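Side-chain contacts in 11R-lipoxygenase (Gersemia fruticosa, PDB 3VF1), which probably catalyses the iron-dependent insertion of molecular oxygen into polyunsaturated fatty acids, under regulation by calcium: residues Gln260-Asn263 against Val269-Arg272; Phe490-Asp495 against Thr685-Gly690; Asn501-Phe506 against Thr570-His575; Gln574-Asn579 against Gly690-Ser695. All blocks are in the same frame, centred on the assembly; numbering follows the deposited sequence.

Contact 1: residues Gln260-Asn263 against Val269-Arg272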
loop_
_atom_site.group_PDB
_atom_site.type_symbol
_atom_site.label_atom_id
_atom_site.label_comp_id
_atom_site.label_asym_id
_atom_site.label_seq_id
_atom_site.Cartn_x
_atom_site.Cartn_y
_atom_site.Cartn_z
ATOM N N GLN A 260 -9.843 -8.614 16.877
ATOM C CA GLN A 260 -10.004 -7.926 15.598
ATOM C C GLN A 260 -9.296 -6.574 15.586
ATOM O O GLN A 260 -9.038 -6.011 14.523
ATOM C CB GLN A 260 -11.484 -7.738 15.262
ATOM C CG GLN A 260 -12.211 -9.027 14.924
ATOM C CD GLN A 260 -11.524 -9.808 13.821
ATOM O OE1 GLN A 260 -11.747 -9.560 12.635
ATOM N NE2 GLN A 260 -10.675 -10.754 14.207
ATOM N N PHE A 261 -8.985 -6.052 16.769
ATOM C CA PHE A 261 -8.266 -4.787 16.879
ATOM C C PHE A 261 -6.760 -5.020 16.841
ATOM O O PHE A 261 -5.978 -4.073 16.787
ATOM C CB PHE A 261 -8.661 -4.058 18.165
ATOM C CG PHE A 261 -10.065 -3.524 18.148
ATOM C CD1 PHE A 261 -11.140 -4.350 18.437
ATOM C CD2 PHE A 261 -10.311 -2.199 17.838
ATOM C CE1 PHE A 261 -12.433 -3.862 18.418
ATOM C CE2 PHE A 261 -11.603 -1.704 17.817
ATOM C CZ PHE A 261 -12.664 -2.537 18.108
ATOM N N LEU A 262 -6.361 -6.289 16.866
ATOM C CA LEU A 262 -4.954 -6.660 16.797
ATOM C C LEU A 262 -4.632 -7.361 15.481
ATOM O O LEU A 262 -3.617 -7.079 14.851
ATOM C CB LEU A 262 -4.595 -7.596 17.953
ATOM C CG LEU A 262 -4.755 -7.061 19.374
ATOM C CD1 LEU A 262 -4.385 -8.144 20.373
ATOM C CD2 LEU A 262 -3.908 -5.820 19.588
ATOM N N ASN A 263 -5.504 -8.277 15.073
ATOM C CA ASN A 263 -5.219 -9.155 13.947
ATOM C C ASN A 263 -6.274 -9.059 12.852
ATOM O O ASN A 263 -6.444 -9.984 12.058
ATOM C CB ASN A 263 -5.105 -10.598 14.438
ATOM C CG ASN A 263 -4.088 -10.751 15.553
ATOM O OD1 ASN A 263 -3.003 -10.171 15.502
ATOM N ND2 ASN A 263 -4.440 -11.526 16.574
ATOM N N VAL A 269 -4.718 1.460 16.312
ATOM C CA VAL A 269 -5.432 2.318 17.255
ATOM C C VAL A 269 -5.237 1.934 18.720
ATOM O O VAL A 269 -4.941 2.790 19.552
ATOM C CB VAL A 269 -6.939 2.346 16.942
ATOM C CG1 VAL A 269 -7.657 3.297 17.888
ATOM C CG2 VAL A 269 -7.169 2.760 15.497
ATOM N N ILE A 270 -5.405 0.656 19.041
ATOM C CA ILE A 270 -5.361 0.222 20.432
ATOM C C ILE A 270 -4.008 0.528 21.068
ATOM O O ILE A 270 -2.969 0.428 20.418
ATOM C CB ILE A 270 -5.660 -1.282 20.570
ATOM C CG1 ILE A 270 -5.850 -1.648 22.043
ATOM C CG2 ILE A 270 -4.542 -2.112 19.951
ATOM C CD1 ILE A 270 -6.501 -3.000 22.256
ATOM N N ARG A 271 -4.029 0.905 22.343
ATOM C CA ARG A 271 -2.801 1.201 23.069
ATOM C C ARG A 271 -2.992 1.044 24.572
ATOM O O ARG A 271 -4.108 1.143 25.079
ATOM C CB ARG A 271 -2.330 2.622 22.762
ATOM C CG ARG A 271 -3.229 3.713 23.313
ATOM C CD ARG A 271 -2.712 5.080 22.922
ATOM N NE ARG A 271 -1.324 5.260 23.340
ATOM C CZ ARG A 271 -0.446 6.053 22.730
ATOM N NH1 ARG A 271 -0.796 6.754 21.659
ATOM N NH2 ARG A 271 0.794 6.140 23.192
ATOM N N ARG A 272 -1.894 0.797 25.281
ATOM C CA ARG A 272 -1.941 0.656 26.729
ATOM C C ARG A 272 -2.486 1.926 27.371
ATOM O O ARG A 272 -2.198 3.032 26.922
ATOM C CB ARG A 272 -0.553 0.341 27.288
ATOM C CG ARG A 272 -0.490 0.357 28.807
ATOM C CD ARG A 272 0.886 -0.031 29.327
ATOM N NE ARG A 272 0.968 0.111 30.779
ATOM C CZ ARG A 272 1.996 -0.291 31.520
ATOM N NH1 ARG A 272 3.047 -0.871 30.954
ATOM N NH2 ARG A 272 1.971 -0.117 32.835
HETATM O O HOH W 1 -6.408 -1.296 16.976
#
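L262 and I270 meet through single methyl groups, CD2 of the leucine lying 3.8 Å from CG2 of the isoleucine, with the two side chains crossing at a slant. The same I270 CG2 also rests 4.0 Å from the backbone oxygen F261 O, which places the isoleucine branch against both the main chain and a side chain of residues 260-263. The geometry follows from the isoleucine torsion: CG1 is anti to the backbone N (chi1 -170°), and this sets CG2 between N and the carbonyl carbon, on the side of L262.

Beside the apolar touch runs a polar link. A water accepts from I270 N at 3.0 Å and probably donates to F261 O at 2.8 Å, bridging two main chains that form no direct hydrogen bond with each other. Further out, the F261 ring has a cation-pi partner in R380 and meets the F336 ring edge-to-face. L262 is backed by F490 and I344, and I270 packs on F307, T309 and I344, while N263 ND2 binds K489 O.

Only five residues separate the segments, and R271 pairs through its backbone with I308. The arrangement is a short helix-loop-strand connection within the lipoxygenase domain: the weakly bonded, kinked end of helix 254-263 packs against the chain as it enters strand 271-272, an outermost strand of an antiparallel sheet.

Contact 2: residues Phe490-Asp495 against Thr685-Gly690. With FRU (beta-D-fructofuranose), chain C.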
loop_
_atom_site.group_PDB
_atom_site.type_symbol
_atom_site.label_atom_id
_atom_site.label_comp_id
_atom_site.label_asym_id
_atom_site.label_seq_id
_atom_site.Cartn_x
_atom_site.Cartn_y
_atom_site.Cartn_z
ATOM N N PHE A 490 -0.616 -10.910 19.553
ATOM C CA PHE A 490 -0.691 -9.815 18.597
ATOM C C PHE A 490 0.123 -10.232 17.373
ATOM O O PHE A 490 1.276 -9.835 17.212
ATOM C CB PHE A 490 -0.116 -8.547 19.229
ATOM C CG PHE A 490 -0.378 -7.285 18.449
ATOM C CD1 PHE A 490 -1.069 -7.302 17.248
ATOM C CD2 PHE A 490 0.079 -6.070 18.930
ATOM C CE1 PHE A 490 -1.297 -6.126 16.550
ATOM C CE2 PHE A 490 -0.144 -4.900 18.236
ATOM C CZ PHE A 490 -0.832 -4.927 17.047
ATOM N N TYR A 491 -0.484 -11.045 16.518
ATOM C CA TYR A 491 0.239 -11.714 15.442
ATOM C C TYR A 491 0.750 -10.752 14.374
ATOM O O TYR A 491 1.822 -10.965 13.812
ATOM C CB TYR A 491 -0.646 -12.791 14.813
ATOM C CG TYR A 491 -1.124 -13.813 15.817
ATOM C CD1 TYR A 491 -0.259 -14.332 16.769
ATOM C CD2 TYR A 491 -2.445 -14.242 15.829
ATOM C CE1 TYR A 491 -0.687 -15.261 17.695
ATOM C CE2 TYR A 491 -2.885 -15.170 16.754
ATOM C CZ TYR A 491 -2.001 -15.676 17.684
ATOM O OH TYR A 491 -2.429 -16.600 18.608
ATOM N N TYR A 492 -0.010 -9.700 14.089
ATOM C CA TYR A 492 0.455 -8.676 13.163
ATOM C C TYR A 492 1.779 -8.094 13.641
ATOM O O TYR A 492 2.694 -7.880 12.853
ATOM C CB TYR A 492 -0.563 -7.546 13.032
ATOM C CG TYR A 492 0.063 -6.257 12.545
ATOM C CD1 TYR A 492 0.590 -5.339 13.443
ATOM C CD2 TYR A 492 0.151 -5.968 11.187
ATOM C CE1 TYR A 492 1.175 -4.167 13.010
ATOM C CE2 TYR A 492 0.734 -4.794 10.743
ATOM C CZ TYR A 492 1.244 -3.898 11.660
ATOM O OH TYR A 492 1.825 -2.729 11.226
ATOM N N LYS A 493 1.869 -7.831 14.939
ATOM C CA LYS A 493 3.056 -7.209 15.517
ATOM C C LYS A 493 4.277 -8.111 15.387
ATOM O O LYS A 493 5.355 -7.654 15.014
ATOM C CB LYS A 493 2.808 -6.858 16.986
ATOM C CG LYS A 493 4.055 -6.438 17.752
ATOM C CD LYS A 493 4.685 -7.599 18.508
ATOM C CE LYS A 493 3.768 -8.113 19.608
ATOM N NZ LYS A 493 4.388 -9.202 20.407
ATOM N N ASP A 494 4.105 -9.394 15.689
ATOM C CA ASP A 494 5.209 -10.346 15.615
ATOM C C ASP A 494 5.739 -10.467 14.190
ATOM O O ASP A 494 6.950 -10.442 13.964
ATOM C CB ASP A 494 4.769 -11.720 16.120
ATOM C CG ASP A 494 4.516 -11.739 17.615
ATOM O OD1 ASP A 494 5.131 -10.929 18.337
ATOM O OD2 ASP A 494 3.703 -12.571 18.071
ATOM N N ASP A 495 4.828 -10.597 13.232
ATOM C CA ASP A 495 5.211 -10.796 11.838
ATOM C C ASP A 495 5.765 -9.519 11.215
ATOM O O ASP A 495 6.756 -9.555 10.486
ATOM C CB ASP A 495 4.016 -11.296 11.025
ATOM C CG ASP A 495 3.491 -12.633 11.520
ATOM O OD1 ASP A 495 4.274 -13.386 12.144
ATOM O OD2 ASP A 495 2.299 -12.933 11.290
ATOM N N THR A 685 -2.412 -14.798 8.251
ATOM C CA THR A 685 -1.655 -15.192 7.068
ATOM C C THR A 685 -1.330 -14.030 6.136
ATOM O O THR A 685 -0.799 -14.235 5.047
ATOM C CB THR A 685 -2.449 -16.225 6.255
ATOM O OG1 THR A 685 -3.703 -15.656 5.855
ATOM C CG2 THR A 685 -2.708 -17.472 7.087
ATOM N N TRP A 686 -1.642 -12.812 6.563
ATOM C CA TRP A 686 -1.580 -11.661 5.671
ATOM C C TRP A 686 -0.175 -11.084 5.519
ATOM O O TRP A 686 0.056 -10.231 4.663
ATOM C CB TRP A 686 -2.551 -10.584 6.158
ATOM C CG TRP A 686 -3.904 -11.142 6.439
ATOM C CD1 TRP A 686 -4.521 -11.228 7.652
ATOM C CD2 TRP A 686 -4.800 -11.725 5.490
ATOM N NE1 TRP A 686 -5.754 -11.821 7.515
ATOM C CE2 TRP A 686 -5.948 -12.136 6.197
ATOM C CE3 TRP A 686 -4.747 -11.936 4.110
ATOM C CZ2 TRP A 686 -7.032 -12.743 5.570
ATOM C CZ3 TRP A 686 -5.825 -12.539 3.488
ATOM C CH2 TRP A 686 -6.952 -12.934 4.219
ATOM N N LEU A 687 0.762 -11.548 6.339
ATOM C CA LEU A 687 2.141 -11.082 6.251
ATOM C C LEU A 687 3.106 -12.217 5.923
ATOM O O LEU A 687 4.313 -12.089 6.105
ATOM C CB LEU A 687 2.558 -10.375 7.543
ATOM C CG LEU A 687 1.990 -8.964 7.718
ATOM C CD1 LEU A 687 2.448 -8.367 9.037
ATOM C CD2 LEU A 687 2.399 -8.069 6.555
ATOM N N ILE A 688 2.571 -13.331 5.438
ATOM C CA ILE A 688 3.407 -14.369 4.858
ATOM C C ILE A 688 4.031 -13.783 3.597
ATOM O O ILE A 688 3.310 -13.370 2.691
ATOM C CB ILE A 688 2.594 -15.623 4.502
ATOM C CG1 ILE A 688 2.117 -16.317 5.778
ATOM C CG2 ILE A 688 3.426 -16.581 3.663
ATOM C CD1 ILE A 688 1.166 -17.473 5.529
ATOM N N PRO A 689 5.373 -13.730 3.540
ATOM C CA PRO A 689 6.074 -13.058 2.438
ATOM C C PRO A 689 5.534 -13.428 1.060
ATOM O O PRO A 689 5.398 -12.555 0.203
ATOM C CB PRO A 689 7.516 -13.545 2.597
ATOM C CG PRO A 689 7.652 -13.824 4.052
ATOM C CD PRO A 689 6.312 -14.338 4.499
ATOM N N GLY A 690 5.224 -14.704 0.858
ATOM C CA GLY A 690 4.695 -15.169 -0.412
ATOM C C GLY A 690 3.323 -14.612 -0.744
ATOM O O GLY A 690 2.851 -14.744 -1.874
HETATM C C1 FRU C . 8.632 -9.062 18.842
HETATM C C2 FRU C . 8.769 -9.692 20.222
HETATM C C3 FRU C . 9.424 -11.062 20.146
HETATM C C4 FRU C . 8.659 -11.888 21.158
HETATM C C5 FRU C . 7.299 -11.211 21.229
HETATM C C6 FRU C . 6.748 -11.274 22.647
HETATM O O1 FRU C . 7.859 -9.901 18.014
HETATM O O2 FRU C . 9.573 -8.875 21.045
HETATM O O3 FRU C . 10.795 -11.004 20.468
HETATM O O4 FRU C . 8.554 -13.241 20.782
HETATM O O5 FRU C . 7.486 -9.873 20.797
HETATM O O6 FRU C . 5.357 -11.495 22.635
HETATM O O HOH W 2 1.284 -13.657 8.571
#
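This is a buried, largely apolar contact in which L687, the third residue of a type I turn spanning T685 to I688, packs on Y492 and D495 at the start of helix 491-514. The leucine methyl CD1 does most of the touching: it lies 3.9 Å from D495 CB and 4.0 Å from Y492 CD2, approaching the tyrosine ring obliquely. Y492 reaches it because CG is held roughly anti to the backbone N (chi1 158°); the hydroxyl beyond is hydrogen-bonded to Q574.

A water adds the polar bridge, donating to D495 OD2 at 3.0 Å and accepting from L687 N at 3.1 Å. The other carboxylate oxygen, OD1, forms a salt bridge with R676 of helix 653-676.

K493 and D494 on the same turn serve the bound sugar instead. K493 NZ is salt-bridged to D494 OD1 at 2.8 Å. The amine K493 NZ also donates to O5 of the fructose at 3.2 Å. O1 of the fructose in turn donates to D494 OD1 at 2.9 Å.

The chemistry is thus divided round one helical turn: methyl and methylene groups face the turn at L687, one water serves its backbone N-H, and the nearby arginine probably favours an ionised D495.

Contact 3: residues Asn501-Phe506 against Thr570-His575. With FE2 (Fe (II) ion), chain E.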
loop_
_atom_site.group_PDB
_atom_site.type_symbol
_atom_site.label_atom_id
_atom_site.label_comp_id
_atom_site.label_asym_id
_atom_site.label_seq_id
_atom_site.Cartn_x
_atom_site.Cartn_y
_atom_site.Cartn_z
ATOM N N ASN A 501 12.710 -5.852 10.238
ATOM C CA ASN A 501 14.127 -6.081 10.494
ATOM C C ASN A 501 14.829 -6.758 9.321
ATOM O O ASN A 501 16.006 -6.509 9.068
ATOM C CB ASN A 501 14.306 -6.915 11.765
ATOM C CG ASN A 501 14.034 -6.117 13.027
ATOM O OD1 ASN A 501 14.391 -4.942 13.120
ATOM N ND2 ASN A 501 13.401 -6.752 14.006
ATOM N N VAL A 502 14.107 -7.615 8.608
ATOM C CA VAL A 502 14.665 -8.295 7.444
ATOM C C VAL A 502 14.791 -7.338 6.263
ATOM O O VAL A 502 15.752 -7.413 5.497
ATOM C CB VAL A 502 13.816 -9.520 7.040
ATOM C CG1 VAL A 502 13.893 -9.763 5.544
ATOM C CG2 VAL A 502 14.268 -10.749 7.813
ATOM N N ILE A 503 13.826 -6.437 6.124
ATOM C CA ILE A 503 13.864 -5.434 5.067
ATOM C C ILE A 503 14.919 -4.376 5.375
ATOM O O ILE A 503 15.583 -3.869 4.472
ATOM C CB ILE A 503 12.500 -4.745 4.887
ATOM C CG1 ILE A 503 11.500 -5.715 4.259
ATOM C CG2 ILE A 503 12.640 -3.507 4.009
ATOM C CD1 ILE A 503 10.075 -5.200 4.238
ATOM N N HIS A 504 15.071 -4.044 6.651
ATOM C CA HIS A 504 16.075 -3.069 7.059
ATOM C C HIS A 504 17.468 -3.598 6.750
ATOM O O HIS A 504 18.350 -2.847 6.341
ATOM C CB HIS A 504 15.961 -2.761 8.552
ATOM C CG HIS A 504 16.920 -1.714 9.021
ATOM N ND1 HIS A 504 18.197 -2.012 9.450
ATOM C CD2 HIS A 504 16.795 -0.370 9.123
ATOM C CE1 HIS A 504 18.814 -0.898 9.799
ATOM N NE2 HIS A 504 17.985 0.113 9.611
ATOM N N GLN A 505 17.659 -4.898 6.949
ATOM C CA GLN A 505 18.939 -5.532 6.668
ATOM C C GLN A 505 19.239 -5.485 5.172
ATOM O O GLN A 505 20.362 -5.195 4.765
ATOM C CB GLN A 505 18.936 -6.982 7.154
ATOM C CG GLN A 505 20.282 -7.670 7.035
ATOM C CD GLN A 505 21.351 -6.985 7.860
ATOM O OE1 GLN A 505 21.176 -6.764 9.057
ATOM N NE2 GLN A 505 22.462 -6.635 7.220
ATOM N N PHE A 506 18.228 -5.769 4.357
ATOM C CA PHE A 506 18.392 -5.770 2.908
ATOM C C PHE A 506 18.762 -4.385 2.388
ATOM O O PHE A 506 19.706 -4.234 1.616
ATOM C CB PHE A 506 17.114 -6.259 2.224
ATOM C CG PHE A 506 17.109 -6.053 0.735
ATOM C CD1 PHE A 506 18.061 -6.664 -0.063
ATOM C CD2 PHE A 506 16.150 -5.256 0.133
ATOM C CE1 PHE A 506 18.060 -6.479 -1.430
ATOM C CE2 PHE A 506 16.144 -5.069 -1.237
ATOM C CZ PHE A 506 17.100 -5.681 -2.019
ATOM N N THR A 570 6.252 -0.074 3.902
ATOM C CA THR A 570 4.894 0.446 3.781
ATOM C C THR A 570 4.258 0.066 2.446
ATOM O O THR A 570 3.064 -0.234 2.382
ATOM C CB THR A 570 4.860 1.979 3.934
ATOM O OG1 THR A 570 5.302 2.340 5.247
ATOM C CG2 THR A 570 3.451 2.514 3.717
ATOM N N CYS A 571 5.054 0.082 1.382
ATOM C CA CYS A 571 4.547 -0.229 0.050
ATOM C C CYS A 571 4.252 -1.719 -0.110
ATOM O O CYS A 571 3.429 -2.108 -0.942
ATOM C CB CYS A 571 5.546 0.212 -1.021
ATOM S SG CYS A 571 5.748 2.001 -1.170
ATOM N N SER A 572 4.921 -2.549 0.683
ATOM C CA SER A 572 4.748 -3.994 0.581
ATOM C C SER A 572 3.945 -4.573 1.746
ATOM O O SER A 572 2.785 -4.951 1.577
ATOM C CB SER A 572 6.110 -4.693 0.475
ATOM O OG SER A 572 6.924 -4.424 1.604
ATOM N N CYS A 573 4.561 -4.633 2.921
ATOM C CA CYS A 573 3.972 -5.323 4.068
ATOM C C CYS A 573 2.750 -4.604 4.641
ATOM O O CYS A 573 1.665 -5.181 4.713
ATOM C CB CYS A 573 5.023 -5.511 5.162
ATOM S SG CYS A 573 6.392 -6.574 4.680
ATOM N N GLN A 574 2.928 -3.352 5.050
ATOM C CA GLN A 574 1.851 -2.611 5.693
ATOM C C GLN A 574 0.598 -2.612 4.827
ATOM O O GLN A 574 -0.490 -2.929 5.305
ATOM C CB GLN A 574 2.277 -1.173 5.985
ATOM C CG GLN A 574 1.256 -0.376 6.788
ATOM C CD GLN A 574 1.037 -0.929 8.188
ATOM O OE1 GLN A 574 1.665 -1.909 8.589
ATOM N NE2 GLN A 574 0.141 -0.300 8.937
ATOM N N HIS A 575 0.749 -2.258 3.555
ATOM C CA HIS A 575 -0.392 -2.229 2.650
ATOM C C HIS A 575 -1.060 -3.595 2.580
ATOM O O HIS A 575 -2.283 -3.696 2.586
ATOM C CB HIS A 575 0.023 -1.790 1.247
ATOM C CG HIS A 575 -1.103 -1.803 0.263
ATOM N ND1 HIS A 575 -1.252 -2.792 -0.686
ATOM C CD2 HIS A 575 -2.149 -0.959 0.093
ATOM C CE1 HIS A 575 -2.333 -2.550 -1.405
ATOM N NE2 HIS A 575 -2.897 -1.444 -0.953
HETATM FE FE FE2 E . -4.815 -0.585 -1.457
HETATM O O HOH W 3 -6.847 -1.291 -2.396
#
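The hydroxyl S572 OG, hydrogen-bonded to the carbonyl of V568 one turn earlier in its own helix, is also touched from across the contact by I503 CD1 at 4.2 Å. Its torsion (chi1 60°) sets OG between the backbone N and the carbonyl carbon, close enough to the preceding turn for that bond, so the buried hydroxyl is satisfied within helix 557-579 and presents only van der Waals contact to the isoleucine. The same methyl, I503 CD1, stands 4.0 Å from C573 SG. One terminal methyl therefore carries the whole interaction, set against an oxygen and a sulfur from consecutive residues.

I503 can do this because its chain is extended: CG1 is anti to the carbonyl carbon and CD1 continues outward (chi2 171°), spanning helices whose nearest CA atoms, I503 CA and C573 CA, are 9.9 Å apart. The area buried is accordingly small. V568 lies beside I503 as well, while V502, on the same helix, turns to F662 and I669 of helix 653-676.

The touching residues lie at a wider, pi-type turn, where H575 N bonds T570 O at 3.3 Å, five residues back instead of four. Just beyond, on the far side of the helix from I503, H575 NE2 binds the iron at 2.2 Å; a water at 2.4 Å, H392, H397, N579 and the terminal carboxylate of I698 complete the ligands. A pi-type turn in the helix that supplies iron ligands is a recognised feature of the lipoxygenase fold.

Contact 4: residues Gln574-Asn579 against Gly690-Ser695. With FE2 (Fe (II) ion), chain E.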
loop_
_atom_site.group_PDB
_atom_site.type_symbol
_atom_site.label_atom_id
_atom_site.label_comp_id
_atom_site.label_asym_id
_atom_site.label_seq_id
_atom_site.Cartn_x
_atom_site.Cartn_y
_atom_site.Cartn_z
ATOM N N GLN A 574 2.928 -3.352 5.050
ATOM C CA GLN A 574 1.851 -2.611 5.693
ATOM C C GLN A 574 0.598 -2.612 4.827
ATOM O O GLN A 574 -0.490 -2.929 5.305
ATOM C CB GLN A 574 2.277 -1.173 5.985
ATOM C CG GLN A 574 1.256 -0.376 6.788
ATOM C CD GLN A 574 1.037 -0.929 8.188
ATOM O OE1 GLN A 574 1.665 -1.909 8.589
ATOM N NE2 GLN A 574 0.141 -0.300 8.937
ATOM N N HIS A 575 0.749 -2.258 3.555
ATOM C CA HIS A 575 -0.392 -2.229 2.650
ATOM C C HIS A 575 -1.060 -3.595 2.580
ATOM O O HIS A 575 -2.283 -3.696 2.586
ATOM C CB HIS A 575 0.023 -1.790 1.247
ATOM C CG HIS A 575 -1.103 -1.803 0.263
ATOM N ND1 HIS A 575 -1.252 -2.792 -0.686
ATOM C CD2 HIS A 575 -2.149 -0.959 0.093
ATOM C CE1 HIS A 575 -2.333 -2.550 -1.405
ATOM N NE2 HIS A 575 -2.897 -1.444 -0.953
ATOM N N ALA A 576 -0.252 -4.647 2.516
ATOM C CA ALA A 576 -0.778 -6.002 2.426
ATOM C C ALA A 576 -1.602 -6.350 3.659
ATOM O O ALA A 576 -2.665 -6.963 3.556
ATOM C CB ALA A 576 0.357 -7.003 2.255
ATOM N N ALA A 577 -1.106 -5.952 4.825
ATOM C CA ALA A 577 -1.740 -6.305 6.091
ATOM C C ALA A 577 -3.109 -5.649 6.244
ATOM O O ALA A 577 -4.038 -6.254 6.777
ATOM C CB ALA A 577 -0.838 -5.920 7.254
ATOM N N VAL A 578 -3.230 -4.413 5.770
ATOM C CA VAL A 578 -4.460 -3.648 5.944
ATOM C C VAL A 578 -5.328 -3.629 4.686
ATOM O O VAL A 578 -6.381 -2.999 4.673
ATOM C CB VAL A 578 -4.160 -2.189 6.337
ATOM C CG1 VAL A 578 -3.129 -2.140 7.460
ATOM C CG2 VAL A 578 -3.676 -1.395 5.132
ATOM N N ASN A 579 -4.891 -4.310 3.631
ATOM C CA ASN A 579 -5.623 -4.299 2.367
ATOM C C ASN A 579 -6.210 -5.664 2.006
ATOM O O ASN A 579 -7.421 -5.802 1.847
ATOM C CB ASN A 579 -4.718 -3.801 1.237
ATOM C CG ASN A 579 -5.483 -3.514 -0.044
ATOM O OD1 ASN A 579 -5.745 -2.357 -0.384
ATOM N ND2 ASN A 579 -5.829 -4.567 -0.770
ATOM N N GLY A 690 5.224 -14.704 0.858
ATOM C CA GLY A 690 4.695 -15.169 -0.412
ATOM C C GLY A 690 3.323 -14.612 -0.744
ATOM O O GLY A 690 2.851 -14.744 -1.874
ATOM N N HIS A 691 2.676 -13.994 0.241
ATOM C CA HIS A 691 1.358 -13.394 0.046
ATOM C C HIS A 691 1.424 -11.866 -0.021
ATOM O O HIS A 691 0.410 -11.212 -0.259
ATOM C CB HIS A 691 0.413 -13.793 1.184
ATOM C CG HIS A 691 0.125 -15.261 1.257
ATOM N ND1 HIS A 691 -0.827 -15.787 2.102
ATOM C CD2 HIS A 691 0.665 -16.313 0.596
ATOM C CE1 HIS A 691 -0.867 -17.101 1.956
ATOM N NE2 HIS A 691 0.029 -17.444 1.050
ATOM N N VAL A 692 2.611 -11.302 0.194
ATOM C CA VAL A 692 2.771 -9.849 0.260
ATOM C C VAL A 692 3.316 -9.286 -1.049
ATOM O O VAL A 692 4.476 -9.513 -1.383
ATOM C CB VAL A 692 3.739 -9.448 1.394
ATOM C CG1 VAL A 692 3.896 -7.938 1.453
ATOM C CG2 VAL A 692 3.257 -9.993 2.729
ATOM N N PRO A 693 2.485 -8.543 -1.796
ATOM C CA PRO A 693 2.968 -7.922 -3.035
ATOM C C PRO A 693 4.118 -6.959 -2.772
ATOM O O PRO A 693 4.258 -6.465 -1.654
ATOM C CB PRO A 693 1.742 -7.158 -3.551
ATOM C CG PRO A 693 0.578 -7.816 -2.909
ATOM C CD PRO A 693 1.059 -8.261 -1.562
ATOM N N ASN A 694 4.927 -6.695 -3.792
ATOM C CA ASN A 694 6.067 -5.799 -3.651
ATOM C C ASN A 694 5.657 -4.336 -3.539
ATOM O O ASN A 694 6.371 -3.535 -2.935
ATOM C CB ASN A 694 7.031 -5.970 -4.827
ATOM C CG ASN A 694 8.091 -7.019 -4.564
ATOM O OD1 ASN A 694 8.725 -7.023 -3.509
ATOM N ND2 ASN A 694 8.288 -7.917 -5.523
ATOM N N SER A 695 4.511 -3.987 -4.117
ATOM C CA SER A 695 4.093 -2.589 -4.175
ATOM C C SER A 695 2.610 -2.388 -3.887
ATOM O O SER A 695 1.877 -3.335 -3.610
ATOM C CB SER A 695 4.406 -2.013 -5.557
ATOM O OG SER A 695 3.656 -2.676 -6.558
HETATM FE FE FE2 E . -4.815 -0.585 -1.457
HETATM O O HOH W 4 1.292 -4.313 -0.924
HETATM O O HOH W 3 -6.847 -1.291 -2.396
#
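V692 is the first residue of 690-695 to reach the helix, setting its methyl CG1 3.7 Å from A576 CB. With CG1 trans to its own N (chi1 -180°) and CG2 beside that N, both valine branches lie near the alanine carbon, V692 CG2 at 4.2 Å from A576 CB. Close approach is possible because A576 has nothing beyond CB: the CA atoms of A576 and V692 are 5.7 Å apart. The valine backbone is hydrogen-bonded to L642, which ties this part of the chain to a further loop.

P693 follows and adds its ring carbon CD at 4.1 Å from A576 CB; elsewhere its ring touches F580. From here the chain runs toward the carboxyl terminus in the manner characteristic of lipoxygenases, whose C-terminal carboxylate, here that of I698, enters the protein to bind the catalytic iron. Helix 557-579, on which A576 lies, supplies H575 and N579 to the same ion. N579 OD1 binds it at 2.3 Å, and ND2 of that amide is hydrogen-bonded to L632 O, which helps fix its rotation.

N694 continues the line, with its backbone bonded to K640. At S695 the contact becomes polar: a water accepts from H575 ND1 at 3.0 Å and probably donates to S695 O at 2.9 Å, joining the tail to the iron-bound imidazole, while S695 OG turns elsewhere, to K426 O.

How the contacts relate
All four contacts are buried, but their surroundings differ. The centre of contact 1 lies farthest from the chain centre, about 20 Å, and that of contact 4 nearest, about 7 Å. Contacts 2 and 3 both use helix 491-514, contacts 3 and 4 both use helix 557-579, and contacts 2 and 4 both draw on the C-terminal tail. Contact 1 joins this group where L262 and N263 pack on F490. No direct hydrogen bond spans any of the four; waters bridge contacts 1, 2 and 4, while contact 3 is a bare methyl touch. Sugar binding occupies the part of helix 491-514 turned from L687, at K493 and D494, whereas iron ligation accompanies contacts 3 and 4.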